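Local coordinates for protein lytic chitin monooxygenase (Enterococcus faecalis, PDB 4A02) that cleaves the glycosidic bonds of crystalline alpha- and beta-chitin oxidatively, using a copper centre, and so helps the bacterium's chitinase to depolymerise the polymer, at residues 3-6 and 11-14; 59-64 and 139-144. All blocks are in the same frame, centred on the assembly; numbering follows the deposited sequence.

Contact 1. Residues 3-6 and 11-14; sequences YVAS and AFFG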
ATOM      1  N   TYR A   3       3.213  -5.818   5.722  1.00  6.56           N
ATOM      2  CA  TYR A   3       2.358  -5.516   4.594  1.00  6.32           C
ATOM      3  C   TYR A   3       0.967  -5.171   5.109  1.00  5.94           C
ATOM      4  O   TYR A   3       0.625  -5.459   6.267  1.00  6.52           O
ATOM      5  CB  TYR A   3       2.290  -6.702   3.588  1.00  6.36           C
ATOM      6  CG  TYR A   3       2.102  -8.036   4.243  1.00  6.53           C
ATOM      7  CD1 TYR A   3       0.859  -8.464   4.710  1.00  7.05           C
ATOM      8  CD2 TYR A   3       3.175  -8.901   4.423  1.00  7.79           C
ATOM      9  CE1 TYR A   3       0.706  -9.684   5.318  1.00  7.47           C
ATOM     10  CE2 TYR A   3       3.042 -10.117   5.032  1.00  8.59           C
ATOM     11  CZ  TYR A   3       1.792 -10.517   5.497  1.00  7.58           C
ATOM     12  OH  TYR A   3       1.702 -11.743   6.100  1.00  9.81           O
ATOM     13  N   VAL A   4       0.147  -4.571   4.236  1.00  5.98           N
ATOM     14  CA  VAL A   4      -1.247  -4.334   4.527  1.00  5.82           C
ATOM     15  C   VAL A   4      -2.056  -5.546   4.138  1.00  5.78           C
ATOM     16  O   VAL A   4      -2.047  -5.989   2.992  1.00  5.93           O
ATOM     17  CB  VAL A   4      -1.763  -3.047   3.866  1.00  6.01           C
ATOM     18  CG1 VAL A   4      -3.266  -2.943   4.036  1.00  6.33           C
ATOM     19  CG2 VAL A   4      -1.055  -1.842   4.445  1.00  6.48           C
ATOM     20  N   ALA A   5      -2.749  -6.116   5.145  1.00  6.01           N
ATOM     21  CA  ALA A   5      -3.531  -7.311   4.985  1.00  6.15           C
ATOM     22  C   ALA A   5      -5.024  -7.032   4.793  1.00  5.89           C
ATOM     23  O   ALA A   5      -5.706  -7.892   4.250  1.00  7.53           O
ATOM     24  CB  ALA A   5      -3.312  -8.240   6.189  1.00  7.17           C
ATOM     25  N   SER A   6      -5.516  -5.875   5.190  1.00  5.84           N
ATOM     26  CA  SER A   6      -6.928  -5.557   5.045  1.00  5.65           C
ATOM     27  C   SER A   6      -7.114  -4.090   4.809  1.00  5.64           C
ATOM     28  O   SER A   6      -6.683  -3.284   5.658  1.00  6.46           O
ATOM     29  CB  SER A   6      -7.700  -5.980   6.274  1.00  6.39           C
ATOM     30  OG  SER A   6      -9.082  -5.732   6.026  1.00  6.93           O
ATOM     31  N   ALA A  11       0.601  -6.623  -3.161  1.00  5.07           N
ATOM     32  CA  ALA A  11       1.613  -7.626  -2.818  1.00  5.17           C
ATOM     33  C   ALA A  11       1.025  -8.748  -1.999  1.00  5.24           C
ATOM     34  O   ALA A  11       1.287  -9.942  -2.259  1.00  5.87           O
ATOM     35  CB  ALA A  11       2.758  -6.924  -2.089  1.00  5.89           C
ATOM     36  N   PHE A  12       0.254  -8.402  -0.958  1.00  5.42           N
ATOM     37  CA  PHE A  12      -0.372  -9.421  -0.111  1.00  5.81           C
ATOM     38  C   PHE A  12      -1.166 -10.412  -0.923  1.00  5.25           C
ATOM     39  O   PHE A  12      -1.001 -11.634  -0.794  1.00  5.75           O
ATOM     40  CB  PHE A  12      -1.260  -8.713   0.902  1.00  6.02           C
ATOM     41  CG  PHE A  12      -2.143  -9.603   1.735  1.00  6.24           C
ATOM     42  CD1 PHE A  12      -1.626 -10.269   2.856  1.00  7.57           C
ATOM     43  CD2 PHE A  12      -3.485  -9.748   1.456  1.00  6.85           C
ATOM     44  CE1 PHE A  12      -2.451 -11.000   3.676  1.00  8.74           C
ATOM     45  CE2 PHE A  12      -4.320 -10.497   2.295  1.00  7.80           C
ATOM     46  CZ  PHE A  12      -3.783 -11.105   3.393  1.00  7.94           C
ATOM     47  N   PHE A  13      -2.057  -9.916  -1.805  1.00  5.44           N
ATOM     48  CA  PHE A  13      -2.896 -10.799  -2.599  1.00  5.44           C
ATOM     49  C   PHE A  13      -2.098 -11.616  -3.608  1.00  5.63           C
ATOM     50  O   PHE A  13      -2.609 -12.630  -4.088  1.00  6.82           O
ATOM     51  CB  PHE A  13      -3.997 -10.040  -3.278  1.00  6.11           C
ATOM     52  CG  PHE A  13      -5.224  -9.754  -2.423  1.00  6.31           C
ATOM     53  CD1 PHE A  13      -5.767 -10.664  -1.565  1.00  8.67           C
ATOM     54  CD2 PHE A  13      -5.849  -8.530  -2.511  1.00  8.13           C
ATOM     55  CE1 PHE A  13      -6.939 -10.438  -0.848  1.00  9.32           C
ATOM     56  CE2 PHE A  13      -7.048  -8.317  -1.791  1.00 10.08           C
ATOM     57  CZ  PHE A  13      -7.551  -9.257  -0.996  1.00  9.04           C
ATOM     58  N   GLY A  14      -0.883 -11.204  -3.956  1.00  5.68           N
ATOM     59  CA  GLY A  14      -0.048 -12.021  -4.822  1.00  5.85           C
ATOM     60  C   GLY A  14       0.750 -13.089  -4.106  1.00  6.22           C
ATOM     61  O   GLY A  14       1.472 -13.824  -4.786  1.00  7.88           O
TER

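Contact 2. Residues 59-64 and 139-144; sequences DEQTAT and KGYHVI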
ATOM      1  N   ASP A  59       4.574  -2.798 -10.545  1.00  6.26           N
ATOM      2  CA  ASP A  59       4.373  -1.507 -11.137  1.00  6.53           C
ATOM      3  C   ASP A  59       3.552  -1.570 -12.403  1.00  6.33           C
ATOM      4  O   ASP A  59       3.189  -0.503 -12.941  1.00  7.75           O
ATOM      5  CB  ASP A  59       5.722  -0.851 -11.425  1.00  7.04           C
ATOM      6  CG  ASP A  59       6.519  -0.580 -10.175  1.00  6.80           C
ATOM      7  OD1 ASP A  59       5.935  -0.140  -9.173  1.00  7.08           O
ATOM      8  OD2 ASP A  59       7.772  -0.797 -10.225  1.00  7.62           O
ATOM      9  N   GLU A  60       3.236  -2.748 -12.898  1.00  6.28           N
ATOM     10  CA  GLU A  60       2.359  -2.836 -14.054  1.00  5.91           C
ATOM     11  C   GLU A  60       1.007  -2.233 -13.666  1.00  5.74           C
ATOM     12  O   GLU A  60       0.596  -2.249 -12.517  1.00  6.11           O
ATOM     13  CB  GLU A  60       2.261  -4.303 -14.500  1.00  6.35           C
ATOM     14  CG  GLU A  60       3.619  -4.756 -15.031  1.00  6.83           C
ATOM     15  CD  GLU A  60       3.734  -6.201 -15.428  1.00  7.13           C
ATOM     16  OE1 GLU A  60       2.689  -6.856 -15.636  1.00  8.48           O
ATOM     17  OE2 GLU A  60       4.902  -6.655 -15.571  1.00  7.67           O
ATOM     18  N   GLN A  61       0.325  -1.662 -14.664  1.00  6.61           N
ATOM     19  CA  GLN A  61      -0.896  -0.916 -14.364  1.00  6.31           C
ATOM     20  C   GLN A  61      -1.817  -0.932 -15.580  1.00  6.65           C
ATOM     21  O   GLN A  61      -1.542  -0.294 -16.600  1.00  7.38           O
ATOM     22  CB  GLN A  61      -0.550   0.519 -13.951  1.00  6.61           C
ATOM     23  CG  GLN A  61      -1.719   1.304 -13.393  1.00  6.91           C
ATOM     24  CD  GLN A  61      -2.408   0.614 -12.242  1.00  6.40           C
ATOM     25  OE1 GLN A  61      -1.800   0.426 -11.181  1.00  7.05           O
ATOM     26  NE2 GLN A  61      -3.675   0.244 -12.404  1.00  6.66           N
ATOM     27  N   THR A  62      -2.889  -1.704 -15.459  1.00  6.62           N
ATOM     28  CA  THR A  62      -3.995  -1.695 -16.402  1.00  7.25           C
ATOM     29  C   THR A  62      -5.269  -1.726 -15.581  1.00  7.30           C
ATOM     30  O   THR A  62      -5.260  -2.055 -14.396  1.00  7.41           O
ATOM     31  CB  THR A  62      -4.001  -2.869 -17.415  1.00  8.01           C
ATOM     32  OG1 THR A  62      -4.504  -3.995 -16.717  1.00  8.45           O
ATOM     33  CG2 THR A  62      -2.629  -3.174 -17.959  1.00  9.69           C
ATOM     34  N   ALA A  63      -6.396  -1.455 -16.246  1.00  7.91           N
ATOM     35  CA  ALA A  63      -7.667  -1.491 -15.537  1.00  8.41           C
ATOM     36  C   ALA A  63      -8.054  -2.865 -15.057  1.00  7.82           C
ATOM     37  O   ALA A  63      -8.894  -2.969 -14.136  1.00  9.19           O
ATOM     38  CB  ALA A  63      -8.771  -0.965 -16.490  1.00 10.95           C
ATOM     39  N   THR A  64      -7.529  -3.917 -15.605  1.00  7.97           N
ATOM     40  CA  THR A  64      -7.887  -5.283 -15.274  1.00  8.45           C
ATOM     41  C   THR A  64      -6.746  -6.081 -14.625  1.00  7.65           C
ATOM     42  O   THR A  64      -6.953  -7.254 -14.295  1.00 10.26           O
ATOM     43  CB  THR A  64      -8.415  -6.040 -16.482  1.00 10.93           C
ATOM     44  OG1 THR A  64      -7.441  -6.080 -17.486  1.00 13.10           O
ATOM     45  CG2 THR A  64      -9.677  -5.329 -17.002  1.00 14.46           C
ATOM     46  N   LYS A 139     -15.099   7.339  -6.156  1.00  7.31           N
ATOM     47  CA  LYS A 139     -15.892   6.270  -6.739  1.00  7.42           C
ATOM     48  C   LYS A 139     -15.043   5.514  -7.738  1.00  6.80           C
ATOM     49  O   LYS A 139     -14.207   6.132  -8.426  1.00  7.94           O
ATOM     50  CB  LYS A 139     -17.152   6.789  -7.411  1.00  9.52           C
ATOM     51  CG  LYS A 139     -18.192   5.767  -7.726  1.00 12.80           C
ATOM     52  CD  LYS A 139     -19.483   6.284  -8.168  1.00 18.30           C
ATOM     53  CE  LYS A 139     -20.507   5.225  -8.505  1.00 26.13           C
ATOM     54  NZ  LYS A 139     -21.628   5.843  -9.325  1.00 28.56           N
ATOM     55  N   GLY A 140     -15.267   4.219  -7.824  1.00  6.69           N
ATOM     56  CA  GLY A 140     -14.628   3.385  -8.836  1.00  6.89           C
ATOM     57  C   GLY A 140     -13.271   2.864  -8.382  1.00  5.90           C
ATOM     58  O   GLY A 140     -12.940   2.844  -7.208  1.00  6.16           O
ATOM     59  N   TYR A 141     -12.490   2.387  -9.355  1.00  6.02           N
ATOM     60  CA  TYR A 141     -11.180   1.834  -9.082  1.00  5.74           C
ATOM     61  C   TYR A 141     -10.248   2.912  -8.574  1.00  5.72           C
ATOM     62  O   TYR A 141     -10.074   3.948  -9.266  1.00  6.59           O
ATOM     63  CB  TYR A 141     -10.628   1.196 -10.341  1.00  6.36           C
ATOM     64  CG  TYR A 141      -9.226   0.625 -10.267  1.00  5.93           C
ATOM     65  CD1 TYR A 141      -8.664   0.171  -9.080  1.00  5.92           C
ATOM     66  CD2 TYR A 141      -8.461   0.542 -11.422  1.00  6.12           C
ATOM     67  CE1 TYR A 141      -7.380  -0.333  -9.031  1.00  5.86           C
ATOM     68  CE2 TYR A 141      -7.200  -0.006 -11.400  1.00  6.29           C
ATOM     69  CZ  TYR A 141      -6.644  -0.436 -10.215  1.00  5.76           C
ATOM     70  OH  TYR A 141      -5.389  -1.011 -10.215  1.00  6.21           O
ATOM     71  N   HIS A 142      -9.617   2.686  -7.426  1.00  5.43           N
ATOM     72  CA  HIS A 142      -8.652   3.563  -6.819  1.00  5.54           C
ATOM     73  C   HIS A 142      -7.513   2.744  -6.252  1.00  5.20           C
ATOM     74  O   HIS A 142      -7.626   1.541  -6.023  1.00  5.67           O
ATOM     75  CB  HIS A 142      -9.303   4.410  -5.695  1.00  5.76           C
ATOM     76  CG  HIS A 142     -10.099   5.544  -6.294  1.00  5.91           C
ATOM     77  ND1 HIS A 142      -9.410   6.634  -6.801  1.00  6.94           N
ATOM     78  CD2 HIS A 142     -11.421   5.680  -6.558  1.00  6.47           C
ATOM     79  CE1 HIS A 142     -10.327   7.408  -7.302  1.00  7.33           C
ATOM     80  NE2 HIS A 142     -11.539   6.883  -7.186  1.00  6.89           N
ATOM     81  N   VAL A 143      -6.380   3.444  -6.024  1.00  5.44           N
ATOM     82  CA  VAL A 143      -5.240   2.876  -5.338  1.00  5.26           C
ATOM     83  C   VAL A 143      -5.003   3.676  -4.081  1.00  5.35           C
ATOM     84  O   VAL A 143      -4.831   4.895  -4.127  1.00  6.19           O
ATOM     85  CB  VAL A 143      -3.989   2.825  -6.239  1.00  5.91           C
ATOM     86  CG1 VAL A 143      -2.773   2.311  -5.467  1.00  6.76           C
ATOM     87  CG2 VAL A 143      -4.239   1.959  -7.463  1.00  6.66           C
ATOM     88  N   ILE A 144      -4.975   2.974  -2.943  1.00  5.38           N
ATOM     89  CA  ILE A 144      -4.499   3.513  -1.679  1.00  5.49           C
ATOM     90  C   ILE A 144      -3.028   3.178  -1.568  1.00  5.52           C
ATOM     91  O   ILE A 144      -2.613   2.067  -1.851  1.00  6.21           O
ATOM     92  CB  ILE A 144      -5.301   2.943  -0.496  1.00  5.83           C
ATOM     93  CG1 ILE A 144      -6.785   3.284  -0.598  1.00  6.60           C
ATOM     94  CG2 ILE A 144      -4.710   3.372   0.837  1.00  6.77           C
ATOM     95  CD1 ILE A 144      -7.652   2.495   0.335  1.00  8.33           C
TER
HETATM   96  O   HOH W   1      -6.211  -3.284 -12.074  1.00  7.30           O

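Contact 1. Residues 3-6 and 11-14
The ring of Phe12 lies across the backbone of Ala5 in the contact between residues 3-6 and 11-14; Phe12 is the residue most covered, and Ala5 and Tyr3 share its surface about equally. With Ala5 it forms a CH-pi arrangement: Ala5 CA stands 3.9 Å from the centroid of the Phe12 ring and only 5° off the ring normal, almost exactly over its centre. Ala5 CB covers the same face toward one rim, 3.8 Å from Phe12 CE1, while Ala5 O comes within 3.5 Å of Phe12 CE2. Ala5 thus lies along one face of the ring, from its centre toward CE1, CZ and CE2. With CG anti to the backbone N (chi1 172°), the phenyl group reaches from the small helix to the strand, and Phe12 CB settles 3.5 Å from Val4 O.

Beside this close layer, Tyr3 adds an aromatic pair of oblique geometry. Its CE1 approaches the edge of the Phe12 ring, 3.4 Å from Phe12 CD1, but the centroids are 5.5 Å apart and the planes are inclined at 37°, neither a stack nor an edge-to-face pair. The looser side follows the partly exposed rings outward: the phenol oxygen of Tyr3 lies beyond the closest ring-to-ring approach, and Phe13, although near in sequence, buries almost nothing against the strand.

Polar bonds nearby hold the two pieces in place. Ser9 OG bonds to Phe12 N and weakly to Val4 O, bridging helix and strand. Val4, buried, turns from the helix to pack on Ile78 and Trp80 of strand 74-82 and on Ile161 of strand 155-165. Strand 2-6 is an outermost strand of the three-stranded antiparallel sheet, where Ala5 and Ser6 together face Thr79 in a classic beta bulge; helix 10-13 packs against it.

Contact 2. Residues 59-64 and 139-144
The side chains of Gln61 and Tyr141 reach toward each other from opposite directions, amide and ring planes 41° apart, and hydrogen bonding is the first component of their contact. Gln61 NE2 donates to Tyr141 OH over 3.1 Å, nearly straight at 173°, with the phenol oxygen in the plane of the amide. The Gln61 chain bends at chi2 (54°), which swings the amide round toward the tyrosine. Each polar end has a stronger partner outside the two segments: Pro102 O for Gln61 NE2, and Asp162 OD1 on strand 155-165 for Tyr141 OH.

Water supplies the second component. One molecule donates to Thr62 O at 2.8 Å and, more weakly, to Tyr141 OH, tying the loop backbone to the same phenol.

Van der Waals contact is slight. Thr62 O lies 4.1 Å from Tyr141 CE2, oblique to the ring, and Gln61 NE2 approaches the ring near its plane, 3.7 Å from the same carbon.

Within the loop, Thr64 N bonds to Thr62 OG1, closing an ST turn. The arrangement is that of a long loop fastened to a beta-sandwich core, here beside the corner at Tyr141 that leads into strand 142-150, as in the immunoglobulin-like fold of this monooxygenase family, away from the copper site.

In the fold
Both contacts are partly buried, and they secure different pieces to the beta framework, a short helix in one case and a loop in the other. Contact 1 joins neighbours in sequence; its centre is about 8 Å from the centre of the chain, that of contact 2 about 12 Å. It also lies close to His1, a copper ligand, whereas contact 2 does not. Its chemistry is apolar, with an aromatic ring laid on a strand, while contact 2 joins segments 74 residues apart in sequence by a direct hydrogen bond and a water bridge. The centres of contacts 1 and 2 are about 15 Å apart. Arg10 of helix 10-13 nevertheless packs on Tyr141 and Val143, and strand 155-165 adjoins both.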